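Side-chain contact in transcriptional regulator, MarR/EmrR family (PDB 3JW4), which probably binds DNA as a dimeric transcription factor of the MarR/EmrR family: residues Val111-Phe114 against Asn115-Phe118. Numbering follows the deposited sequence.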
loop_
_atom_site.group_PDB
_atom_site.type_symbol
_atom_site.label_atom_id
_atom_site.label_comp_id
_atom_site.label_asym_id
_atom_site.label_seq_id
_atom_site.Cartn_x
_atom_site.Cartn_y
_atom_site.Cartn_z
ATOM N N VAL B 111 12.177 -12.987 -14.831
ATOM C CA VAL B 111 10.818 -12.494 -15.012
ATOM C C VAL B 111 9.836 -13.639 -14.751
ATOM O O VAL B 111 8.839 -13.477 -14.082
ATOM C CB VAL B 111 10.593 -11.974 -16.452
ATOM C CG1 VAL B 111 9.101 -12.062 -16.834
ATOM C CG2 VAL B 111 11.104 -10.539 -16.607
ATOM N N GLU B 112 10.156 -14.816 -15.267
ATOM C CA GLU B 112 9.256 -15.932 -15.159
ATOM C C GLU B 112 9.122 -16.392 -13.710
ATOM O O GLU B 112 8.014 -16.661 -13.261
ATOM C CB GLU B 112 9.666 -17.092 -16.077
ATOM C CG GLU B 112 8.519 -18.087 -16.251
ATOM C CD GLU B 112 8.931 -19.363 -16.947
ATOM O OE1 GLU B 112 9.926 -19.368 -17.732
ATOM O OE2 GLU B 112 8.247 -20.372 -16.682
ATOM N N GLU B 113 10.222 -16.455 -12.969
ATOM C CA GLU B 113 10.140 -16.811 -11.558
ATOM C C GLU B 113 9.345 -15.749 -10.771
ATOM O O GLU B 113 8.520 -16.138 -9.985
ATOM C CB GLU B 113 11.512 -17.059 -10.910
ATOM C CG GLU B 113 12.308 -18.266 -11.487
ATOM C CD GLU B 113 11.898 -19.645 -10.919
ATOM O OE1 GLU B 113 10.895 -19.738 -10.163
ATOM O OE2 GLU B 113 12.584 -20.651 -11.244
ATOM N N PHE B 114 9.567 -14.446 -11.032
ATOM C CA PHE B 114 8.748 -13.364 -10.463
ATOM C C PHE B 114 7.271 -13.656 -10.732
ATOM O O PHE B 114 6.489 -13.778 -9.816
ATOM C CB PHE B 114 9.054 -11.967 -11.062
ATOM C CG PHE B 114 10.115 -11.174 -10.333
ATOM C CD1 PHE B 114 9.887 -10.675 -9.052
ATOM C CD2 PHE B 114 11.336 -10.865 -10.967
ATOM C CE1 PHE B 114 10.864 -9.922 -8.397
ATOM C CE2 PHE B 114 12.337 -10.106 -10.317
ATOM C CZ PHE B 114 12.104 -9.636 -9.025
ATOM N N ASN B 115 6.923 -13.760 -12.010
ATOM C CA ASN B 115 5.546 -13.995 -12.422
ATOM C C ASN B 115 4.903 -15.185 -11.737
ATOM O O ASN B 115 3.759 -15.087 -11.307
ATOM C CB ASN B 115 5.429 -14.133 -13.942
ATOM C CG ASN B 115 5.619 -12.803 -14.653
ATOM O OD1 ASN B 115 5.818 -11.771 -14.006
ATOM N ND2 ASN B 115 5.593 -12.824 -15.981
ATOM N N ASN B 116 5.627 -16.290 -11.599
ATOM C CA ASN B 116 5.050 -17.448 -10.911
ATOM C C ASN B 116 4.715 -17.160 -9.446
ATOM O O ASN B 116 3.697 -17.619 -8.956
ATOM C CB ASN B 116 5.945 -18.673 -11.016
ATOM C CG ASN B 116 6.153 -19.102 -12.458
ATOM O OD1 ASN B 116 5.269 -18.938 -13.290
ATOM N ND2 ASN B 116 7.337 -19.593 -12.767
ATOM N N ILE B 117 5.559 -16.393 -8.762
ATOM C CA ILE B 117 5.282 -16.037 -7.389
ATOM C C ILE B 117 3.989 -15.215 -7.328
ATOM O O ILE B 117 3.080 -15.538 -6.557
ATOM C CB ILE B 117 6.468 -15.311 -6.752
ATOM C CG1 ILE B 117 7.656 -16.287 -6.618
ATOM C CG2 ILE B 117 6.092 -14.785 -5.384
ATOM C CD1 ILE B 117 8.879 -15.670 -5.958
ATOM N N PHE B 118 3.877 -14.216 -8.197
ATOM C CA PHE B 118 2.679 -13.365 -8.242
ATOM C C PHE B 118 1.424 -14.159 -8.598
ATOM O O PHE B 118 0.334 -13.877 -8.089
ATOM C CB PHE B 118 2.845 -12.199 -9.224
ATOM C CG PHE B 118 3.977 -11.226 -8.876
ATOM C CD1 PHE B 118 4.224 -10.843 -7.575
ATOM C CD2 PHE B 118 4.746 -10.654 -9.895
ATOM C CE1 PHE B 118 5.242 -9.921 -7.277
ATOM C CE2 PHE B 118 5.781 -9.741 -9.618
ATOM C CZ PHE B 118 6.022 -9.366 -8.299
#
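Phe114 and Phe118, one helical turn apart, lie side by side and point the same way, yet their rings barely meet: CD1 of Phe114 approaches CZ of Phe118 to 4.1 Å. The closer neighbour of the second ring is backbone, because the carbonyl oxygen of Phe114 sits over one face of it, 3.6 Å from Phe118 CD2. The same oxygen accepts the amide hydrogen of Phe118 (N to O 3.1 Å), so ring and N-H of one residue gather round a single carbonyl. A chi1 of -62° sets CG of Phe118 beside its own nitrogen and thereby lays the ring against that oxygen.

Next to this aromatic pair, Val111 and Asn115 also run alongside one another, a methyl against an amide. CG1 of Val111 rests 3.7 Å from ND2 of Asn115. The main-chain hydrogen bond from Asn115 N to Val111 O is short and nearly straight, at 176°. Both pairs illustrate how residues four apart on a helix fall on the same side, the spacing that the main-chain bonds also follow. They belong to helix 105-126, a long helix of the MarR-type winged-helix fold, whose buried side packs on two others: Val111 and Phe114 touch Ile47 of helix 41-53, and Phe114 and Ile117 reach Leu34 of helix 14-35. Phe118 also makes a cation-pi contact with Arg45 and packs on Thr13 of the second subunit.

On the exposed side, Glu112 and Asn116 are turned across each other, carboxylate and amide planes 81° apart. Here ND2 of Asn116 lies 3.0 Å from Glu112 O, but the angle is too poor for a hydrogen bond; the main-chain N-H of Asn116 is hydrogen-bonded to that oxygen. From Ile117, CG1 lies 3.5 Å from the carbonyl oxygen of Glu113, which accepts the N-H of Ile117.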